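Local coordinates for transcriptional regulator (Aquifex aeolicus, PDB 2EH3), which probably binds DNA through a helix-turn-helix domain and regulates transcription, as expected of a TetR/AcrR-family regulator, here seen with bound magnesium, at residues K18-T23 against E102-I107; L147-K152 against L157-E162. All blocks are in the same frame, centred on the assembly; numbering follows the deposited sequence.

Two contacts follow one another along this mostly helical chain, without nesting or crossing. Contact 1 starts in the loop that leaves helix 3-18 and leads to helix 25-32, and it meets the chain again at the start of helix 105-126. It thereby closes a long loop of 78 residues, 63 of them helical, and ties the TetR-type DNA-binding domain to the C-terminal domain. Contact 2 opens later and closes a short loop, with four residues between its segments, folding helix 157-171 back against the end of helix 131-152. The contact centres lie about 24 Å apart and their nearest atoms about 12 Å, so the interdomain joint and the C-terminal hairpin are separate, joined by consecutive helices 105-126 and 131-152.

Contact 1 of 2, residues K18-T23 against E102-I107; sequences KGYQGT and EKFRNI
A water joins Y20 to K103: its oxygen accepts from K103 NZ at 3.1 Å and lies 2.8 Å from Y20 OH, in the plane of the tyrosine ring. This bridge crosses the interface between the TetR-type DNA-binding domain and the C-terminal domain, beside a T-shaped (edge-to-face) aromatic pair. The F104 edge is turned toward Y20, with ring planes at 84° and centroids 5.4 Å apart. Its CE2 comes within 3.6 Å of Y20 CE2, while F104 CZ lies 3.8 Å from Y20 OH, so the approach is displaced to the hydroxyl end. With CG of Y20 anti to the backbone N (chi1 175°), the ring is placed against F104, which sits at the N-cap position of helix 105-126. Around the pair, K46 makes a cation-pi contact with Y20, and E47 forms a salt bridge with K103. Y20 also opens a type I beta turn, ending at T23, that leads toward the predicted helix-turn-helix. Around this turn, the T23 hydroxyl OG1 donates to G19 O at 2.8 Å, and K18 NZ donates to G22 O at 2.7 Å, tilted 25° from the carbonyl plane.

Contact 2 of 2, residues L147-K152 against L157-E162; sequences LHYVIK and LPFLKE
The ring of Y149 lies between two groups centred over its opposite faces: CB of the preceding H148, 4.1 Å above the plane, and CE2 of F159, 3.5 Å above it. F159 arrives edge-on, completing a T-shaped (edge-to-face) pair whose planes stand at 78° and whose centroids are 5.0 Å apart. The setting is an antiparallel helical hairpin in the C-terminal domain, since the segments of helices 131-152 and 157-171 run at 163° with axes 10.5 Å apart. F159 points its CB toward helix 131-152, and its CG lies anti to the backbone N (chi1 176°), which brings the ring edge to Y149; the connecting residue R155 adds a cation-pi contact to the F159 ring. Alongside the aromatic pair, L160 packs between the helices: its CG lies 3.9 Å from Y149 CB, and CD1 approaches the carbonyl oxygen of Y149. L160 also packs on L81 of helix 73-86, the helix whose E78 and E82 bind magnesium, and K161 NZ hydrogen-bonds E82.

The hydroxyl of Y149 turns to the dimer partner, bonding E136 of the second subunit, while H148 stacks edge-to-face on F109 of that subunit; this is consistent with the helical dimer interface of TetR-family proteins. At Y149, an alanine is likely to leave the F159 edge without the aromatic face it meets and E136 of the second subunit without its hydroxyl mate. The helix itself widens at this point into a pi-type turn, in which K152 N donates to L147 O at 2.9 Å. The tightest carbon contact is V150 CG2 against L160 CD2, at 3.5 Å.

Contact 1 of 2, residues K18-T23 against E102-I107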
ATOM      1  N   LYS A  18      15.008  -4.885  11.050  1.00 12.49           N
ATOM      2  CA  LYS A  18      15.368  -5.915  10.091  1.00 13.94           C
ATOM      3  C   LYS A  18      14.339  -6.961   9.724  1.00 11.83           C
ATOM      4  O   LYS A  18      14.669  -7.997   9.141  1.00 12.39           O
ATOM      5  CB  LYS A  18      16.665  -6.563  10.552  1.00 14.83           C
ATOM      6  CG  LYS A  18      16.505  -7.359  11.817  1.00 12.36           C
ATOM      7  CD  LYS A  18      17.773  -7.241  12.616  1.00 16.21           C
ATOM      8  CE  LYS A  18      17.831  -8.276  13.726  1.00 15.74           C
ATOM      9  NZ  LYS A  18      17.975  -9.632  13.179  1.00 18.70           N
ATOM     10  N   GLY A  19      13.079  -6.681  10.059  1.00 10.53           N
ATOM     11  CA  GLY A  19      12.000  -7.579   9.681  1.00 10.18           C
ATOM     12  C   GLY A  19      11.684  -8.728  10.616  1.00 11.34           C
ATOM     13  O   GLY A  19      12.519  -9.147  11.405  1.00 12.61           O
ATOM     14  N   TYR A  20      10.455  -9.230  10.512  1.00 10.57           N
ATOM     15  CA  TYR A  20       9.989 -10.357  11.316  1.00 11.19           C
ATOM     16  C   TYR A  20      10.740 -11.656  10.974  1.00 11.88           C
ATOM     17  O   TYR A  20      11.270 -12.314  11.865  1.00 11.85           O
ATOM     18  CB  TYR A  20       8.494 -10.563  11.075  1.00 10.89           C
ATOM     19  CG  TYR A  20       7.932 -11.781  11.758  1.00 10.93           C
ATOM     20  CD1 TYR A  20       7.531 -11.732  13.112  1.00 11.06           C
ATOM     21  CD2 TYR A  20       7.751 -12.966  11.055  1.00 11.11           C
ATOM     22  CE1 TYR A  20       6.947 -12.835  13.731  1.00 11.73           C
ATOM     23  CE2 TYR A  20       7.183 -14.072  11.669  1.00 13.65           C
ATOM     24  CZ  TYR A  20       6.778 -13.998  12.995  1.00 12.54           C
ATOM     25  OH  TYR A  20       6.169 -15.093  13.565  1.00 14.79           O
ATOM     26  N   GLN A  21      10.813 -12.008   9.690  1.00 14.09           N
ATOM     27  CA  GLN A  21      11.504 -13.233   9.292  1.00 15.90           C
ATOM     28  C   GLN A  21      12.984 -13.223   9.653  1.00 15.72           C
ATOM     29  O   GLN A  21      13.553 -14.266  10.022  1.00 17.99           O
ATOM     30  CB  GLN A  21      11.363 -13.471   7.783  1.00 18.21           C
ATOM     31  CG  GLN A  21       9.919 -13.637   7.282  1.00 25.03           C
ATOM     32  CD  GLN A  21       9.184 -14.869   7.837  1.00 30.22           C
ATOM     33  OE1 GLN A  21       7.969 -15.011   7.656  1.00 34.05           O
ATOM     34  NE2 GLN A  21       9.913 -15.756   8.501  1.00 32.31           N
ATOM     35  N   GLY A  22      13.596 -12.048   9.574  1.00 15.06           N
ATOM     36  CA  GLY A  22      15.011 -11.904   9.867  1.00 16.73           C
ATOM     37  C   GLY A  22      15.391 -11.658  11.315  1.00 16.07           C
ATOM     38  O   GLY A  22      16.550 -11.343  11.593  1.00 17.28           O
ATOM     39  N   THR A  23      14.429 -11.805  12.227  1.00 14.07           N
ATOM     40  CA  THR A  23      14.685 -11.622  13.657  1.00 13.18           C
ATOM     41  C   THR A  23      14.264 -12.876  14.383  1.00 12.76           C
ATOM     42  O   THR A  23      13.169 -13.370  14.179  1.00 14.91           O
ATOM     43  CB  THR A  23      13.905 -10.419  14.206  1.00 11.04           C
ATOM     44  OG1 THR A  23      14.378  -9.251  13.530  1.00 13.16           O
ATOM     45  CG2 THR A  23      14.129 -10.255  15.698  1.00 13.00           C
ATOM     46  N   GLU A 102       2.765 -13.882   3.096  1.00 12.13           N
ATOM     47  CA  GLU A 102       1.613 -14.628   2.623  1.00 12.42           C
ATOM     48  C   GLU A 102       0.808 -15.055   3.865  1.00 12.58           C
ATOM     49  O   GLU A 102      -0.427 -14.965   3.890  1.00 14.13           O
ATOM     50  CB  GLU A 102       2.034 -15.892   1.854  1.00 12.08           C
ATOM     51  CG  GLU A 102       2.681 -15.621   0.537  1.00 15.43           C
ATOM     52  CD  GLU A 102       1.709 -15.107  -0.504  1.00 14.61           C
ATOM     53  OE1 GLU A 102       0.469 -15.218  -0.321  1.00 17.24           O
ATOM     54  OE2 GLU A 102       2.197 -14.608  -1.539  1.00 21.24           O
ATOM     55  N   LYS A 103       1.525 -15.517   4.888  1.00 11.98           N
ATOM     56  CA  LYS A 103       0.916 -16.018   6.119  1.00 13.37           C
ATOM     57  C   LYS A 103       0.092 -15.013   6.924  1.00 12.91           C
ATOM     58  O   LYS A 103      -0.957 -15.376   7.476  1.00 12.70           O
ATOM     59  CB  LYS A 103       2.006 -16.632   7.019  1.00 16.77           C
ATOM     60  CG  LYS A 103       1.510 -17.263   8.317  1.00 18.85           C
ATOM     61  CD  LYS A 103       2.662 -17.781   9.186  1.00 20.17           C
ATOM     62  CE  LYS A 103       2.106 -18.701  10.281  1.00 23.07           C
ATOM     63  NZ  LYS A 103       3.151 -19.245  11.193  1.00 24.54           N
ATOM     64  N   PHE A 104       0.539 -13.765   6.965  1.00 11.16           N
ATOM     65  CA  PHE A 104      -0.149 -12.757   7.774  1.00 12.28           C
ATOM     66  C   PHE A 104      -0.942 -11.719   6.984  1.00 12.17           C
ATOM     67  O   PHE A 104      -1.486 -10.780   7.573  1.00 12.54           O
ATOM     68  CB  PHE A 104       0.873 -12.027   8.677  1.00 11.60           C
ATOM     69  CG  PHE A 104       1.668 -12.939   9.574  1.00 12.32           C
ATOM     70  CD1 PHE A 104       1.030 -13.871  10.389  1.00 16.00           C
ATOM     71  CD2 PHE A 104       3.044 -12.818   9.646  1.00 15.91           C
ATOM     72  CE1 PHE A 104       1.768 -14.664  11.274  1.00 16.34           C
ATOM     73  CE2 PHE A 104       3.797 -13.615  10.541  1.00 17.56           C
ATOM     74  CZ  PHE A 104       3.151 -14.531  11.349  1.00 16.11           C
ATOM     75  N   ARG A 105      -1.044 -11.888   5.670  1.00 12.16           N
ATOM     76  CA  ARG A 105      -1.794 -10.927   4.850  1.00 12.24           C
ATOM     77  C   ARG A 105      -3.221 -10.714   5.327  1.00 12.52           C
ATOM     78  O   ARG A 105      -3.725  -9.579   5.308  1.00 11.76           O
ATOM     79  CB  ARG A 105      -1.820 -11.372   3.385  1.00 14.26           C
ATOM     80  CG  ARG A 105      -2.300 -10.249   2.444  1.00 15.08           C
ATOM     81  CD  ARG A 105      -1.995 -10.581   0.989  1.00 15.34           C
ATOM     82  NE  ARG A 105      -0.559 -10.763   0.827  1.00 14.53           N
ATOM     83  CZ  ARG A 105       0.031 -11.245  -0.261  1.00 15.44           C
ATOM     84  NH1 ARG A 105      -0.702 -11.593  -1.313  1.00 16.59           N
ATOM     85  NH2 ARG A 105       1.350 -11.383  -0.288  1.00 16.98           N
ATOM     86  N   ASN A 106      -3.858 -11.788   5.766  1.00 12.41           N
ATOM     87  CA  ASN A 106      -5.237 -11.692   6.219  1.00 14.72           C
ATOM     88  C   ASN A 106      -5.385 -10.759   7.426  1.00 15.15           C
ATOM     89  O   ASN A 106      -6.423 -10.108   7.572  1.00 15.12           O
ATOM     90  CB  ASN A 106      -5.766 -13.076   6.579  1.00 16.83           C
ATOM     91  CG  ASN A 106      -5.064 -13.660   7.791  1.00 21.42           C
ATOM     92  OD1 ASN A 106      -3.869 -14.018   7.743  1.00 23.92           O
ATOM     93  ND2 ASN A 106      -5.794 -13.737   8.907  1.00 23.34           N
ATOM     94  N   ILE A 107      -4.373 -10.700   8.293  1.00 15.35           N
ATOM     95  CA  ILE A 107      -4.450  -9.833   9.474  1.00 15.29           C
ATOM     96  C   ILE A 107      -4.410  -8.379   9.051  1.00 15.84           C
ATOM     97  O   ILE A 107      -5.160  -7.541   9.580  1.00 15.15           O
ATOM     98  CB  ILE A 107      -3.281 -10.122  10.439  1.00 15.50           C
ATOM     99  CG1 ILE A 107      -3.373 -11.574  10.891  1.00 17.17           C
ATOM    100  CG2 ILE A 107      -3.309  -9.151  11.652  1.00 15.99           C
ATOM    101  CD1 ILE A 107      -2.139 -12.077  11.642  1.00 20.46           C
TER
HETATM  102  O   HOH W   1       5.527 -17.475  12.202  1.00 14.78           O

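Contact 2 of 2, residues L147-K152 against L157-E162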
ATOM      1  N   LEU A 147       2.440   6.304   3.372  1.00 12.26           N
ATOM      2  CA  LEU A 147       3.369   5.576   2.525  1.00 13.48           C
ATOM      3  C   LEU A 147       4.447   6.494   1.943  1.00 13.30           C
ATOM      4  O   LEU A 147       5.632   6.159   1.893  1.00 14.57           O
ATOM      5  CB  LEU A 147       2.587   4.898   1.397  1.00 16.63           C
ATOM      6  CG  LEU A 147       3.406   4.016   0.479  1.00 19.74           C
ATOM      7  CD1 LEU A 147       3.889   2.790   1.239  1.00 21.55           C
ATOM      8  CD2 LEU A 147       2.533   3.599  -0.673  1.00 20.41           C
ATOM      9  N   HIS A 148       4.053   7.676   1.524  1.00 13.29           N
ATOM     10  CA  HIS A 148       5.031   8.555   0.929  1.00 13.28           C
ATOM     11  C   HIS A 148       5.792   9.451   1.848  1.00 13.68           C
ATOM     12  O   HIS A 148       6.948   9.757   1.566  1.00 14.06           O
ATOM     13  CB  HIS A 148       4.358   9.354  -0.164  1.00 15.96           C
ATOM     14  CG  HIS A 148       3.972   8.487  -1.308  1.00 18.14           C
ATOM     15  ND1 HIS A 148       4.801   8.290  -2.390  1.00 19.65           N
ATOM     16  CD2 HIS A 148       2.963   7.591  -1.437  1.00 19.41           C
ATOM     17  CE1 HIS A 148       4.325   7.304  -3.130  1.00 21.41           C
ATOM     18  NE2 HIS A 148       3.210   6.862  -2.573  1.00 21.39           N
ATOM     19  N   TYR A 149       5.195   9.824   2.968  1.00 12.84           N
ATOM     20  CA  TYR A 149       5.868  10.772   3.842  1.00 14.03           C
ATOM     21  C   TYR A 149       6.248  10.236   5.209  1.00 15.64           C
ATOM     22  O   TYR A 149       6.679  10.992   6.084  1.00 16.46           O
ATOM     23  CB  TYR A 149       5.018  12.036   3.952  1.00 13.23           C
ATOM     24  CG  TYR A 149       4.668  12.643   2.600  1.00 12.19           C
ATOM     25  CD1 TYR A 149       5.659  13.079   1.711  1.00 11.08           C
ATOM     26  CD2 TYR A 149       3.335  12.761   2.202  1.00 10.24           C
ATOM     27  CE1 TYR A 149       5.337  13.616   0.462  1.00 10.01           C
ATOM     28  CE2 TYR A 149       2.993  13.291   0.950  1.00 11.49           C
ATOM     29  CZ  TYR A 149       3.999  13.716   0.080  1.00 11.65           C
ATOM     30  OH  TYR A 149       3.720  14.277  -1.144  1.00 15.34           O
ATOM     31  N   VAL A 150       6.041   8.939   5.408  1.00 16.15           N
ATOM     32  CA  VAL A 150       6.482   8.283   6.642  1.00 17.73           C
ATOM     33  C   VAL A 150       7.337   7.079   6.205  1.00 18.49           C
ATOM     34  O   VAL A 150       8.443   6.863   6.731  1.00 20.91           O
ATOM     35  CB  VAL A 150       5.302   7.802   7.518  1.00 17.22           C
ATOM     36  CG1 VAL A 150       5.833   7.021   8.741  1.00 19.65           C
ATOM     37  CG2 VAL A 150       4.488   8.999   7.982  1.00 16.95           C
ATOM     38  N   ILE A 151       6.864   6.314   5.220  1.00 19.45           N
ATOM     39  CA  ILE A 151       7.615   5.129   4.760  1.00 20.74           C
ATOM     40  C   ILE A 151       8.719   5.389   3.746  1.00 21.92           C
ATOM     41  O   ILE A 151       9.863   4.965   3.949  1.00 22.77           O
ATOM     42  CB  ILE A 151       6.676   4.056   4.147  1.00 20.80           C
ATOM     43  CG1 ILE A 151       5.637   3.632   5.185  1.00 20.33           C
ATOM     44  CG2 ILE A 151       7.504   2.857   3.637  1.00 21.26           C
ATOM     45  CD1 ILE A 151       6.236   3.094   6.478  1.00 23.33           C
ATOM     46  N   LYS A 152       8.389   6.036   2.639  1.00 21.89           N
ATOM     47  CA  LYS A 152       9.380   6.325   1.615  1.00 23.68           C
ATOM     48  C   LYS A 152      10.436   7.222   2.228  1.00 25.40           C
ATOM     49  O   LYS A 152      11.625   6.898   2.233  1.00 27.38           O
ATOM     50  CB  LYS A 152       8.732   7.022   0.426  1.00 22.56           C
ATOM     51  CG  LYS A 152       9.718   7.434  -0.648  1.00 22.70           C
ATOM     52  CD  LYS A 152       8.986   8.048  -1.827  1.00 24.35           C
ATOM     53  CE  LYS A 152       9.953   8.497  -2.901  1.00 26.50           C
ATOM     54  NZ  LYS A 152       9.295   9.387  -3.908  1.00 27.58           N
ATOM     55  N   LEU A 157       5.969  15.287  11.462  1.00 11.82           N
ATOM     56  CA  LEU A 157       4.507  15.330  11.598  1.00 11.26           C
ATOM     57  C   LEU A 157       3.812  16.616  11.125  1.00 11.70           C
ATOM     58  O   LEU A 157       2.727  16.548  10.529  1.00 11.92           O
ATOM     59  CB  LEU A 157       4.129  15.017  13.059  1.00 11.53           C
ATOM     60  CG  LEU A 157       2.637  15.004  13.427  1.00 11.90           C
ATOM     61  CD1 LEU A 157       1.863  13.969  12.539  1.00 12.30           C
ATOM     62  CD2 LEU A 157       2.512  14.661  14.930  1.00 13.01           C
ATOM     63  N   PRO A 158       4.403  17.800  11.374  1.00 10.77           N
ATOM     64  CA  PRO A 158       3.707  19.002  10.903  1.00  9.60           C
ATOM     65  C   PRO A 158       3.415  19.018   9.404  1.00 10.18           C
ATOM     66  O   PRO A 158       2.375  19.527   8.965  1.00 11.16           O
ATOM     67  CB  PRO A 158       4.646  20.138  11.333  1.00  9.74           C
ATOM     68  CG  PRO A 158       5.234  19.584  12.626  1.00 10.66           C
ATOM     69  CD  PRO A 158       5.532  18.142  12.249  1.00 10.53           C
ATOM     70  N   PHE A 159       4.348  18.491   8.618  1.00  9.23           N
ATOM     71  CA  PHE A 159       4.163  18.432   7.187  1.00  8.49           C
ATOM     72  C   PHE A 159       2.972  17.530   6.843  1.00  9.29           C
ATOM     73  O   PHE A 159       2.133  17.886   6.029  1.00  9.13           O
ATOM     74  CB  PHE A 159       5.423  17.880   6.504  1.00  9.85           C
ATOM     75  CG  PHE A 159       5.267  17.692   5.027  1.00 10.17           C
ATOM     76  CD1 PHE A 159       5.337  18.787   4.167  1.00 12.31           C
ATOM     77  CD2 PHE A 159       5.037  16.432   4.488  1.00 11.02           C
ATOM     78  CE1 PHE A 159       5.179  18.631   2.795  1.00 12.54           C
ATOM     79  CE2 PHE A 159       4.874  16.257   3.103  1.00 11.39           C
ATOM     80  CZ  PHE A 159       4.948  17.357   2.262  1.00 12.75           C
ATOM     81  N   LEU A 160       2.923  16.349   7.459  1.00 10.00           N
ATOM     82  CA  LEU A 160       1.813  15.444   7.173  1.00 10.25           C
ATOM     83  C   LEU A 160       0.487  16.051   7.604  1.00  9.30           C
ATOM     84  O   LEU A 160      -0.513  15.936   6.885  1.00 10.36           O
ATOM     85  CB  LEU A 160       2.008  14.072   7.857  1.00 13.06           C
ATOM     86  CG  LEU A 160       2.968  13.194   7.057  1.00 13.63           C
ATOM     87  CD1 LEU A 160       4.358  13.390   7.594  1.00 15.12           C
ATOM     88  CD2 LEU A 160       2.542  11.735   7.117  1.00 17.50           C
ATOM     89  N   LYS A 161       0.463  16.715   8.758  1.00  9.46           N
ATOM     90  CA  LYS A 161      -0.768  17.329   9.216  1.00 10.56           C
ATOM     91  C   LYS A 161      -1.252  18.432   8.302  1.00  9.23           C
ATOM     92  O   LYS A 161      -2.453  18.559   8.074  1.00 10.05           O
ATOM     93  CB  LYS A 161      -0.602  17.808  10.645  1.00 12.69           C
ATOM     94  CG  LYS A 161      -0.605  16.591  11.546  1.00 14.57           C
ATOM     95  CD  LYS A 161      -0.198  16.902  12.930  1.00 17.27           C
ATOM     96  CE  LYS A 161      -1.092  17.906  13.550  1.00 16.40           C
ATOM     97  NZ  LYS A 161      -0.703  17.888  14.994  1.00 11.75           N
ATOM     98  N   GLU A 162      -0.335  19.228   7.758  1.00  8.38           N
ATOM     99  CA  GLU A 162      -0.723  20.258   6.821  1.00  9.27           C
ATOM    100  C   GLU A 162      -1.360  19.621   5.574  1.00  9.20           C
ATOM    101  O   GLU A 162      -2.415  20.057   5.129  1.00 10.55           O
ATOM    102  CB  GLU A 162       0.512  21.096   6.446  1.00  8.94           C
ATOM    103  CG  GLU A 162       0.201  22.253   5.521  1.00 10.07           C
ATOM    104  CD  GLU A 162       1.430  23.102   5.234  1.00 13.98           C
ATOM    105  OE1 GLU A 162       1.851  23.863   6.135  1.00 14.88           O
ATOM    106  OE2 GLU A 162       1.965  22.960   4.125  1.00 13.74           O
TER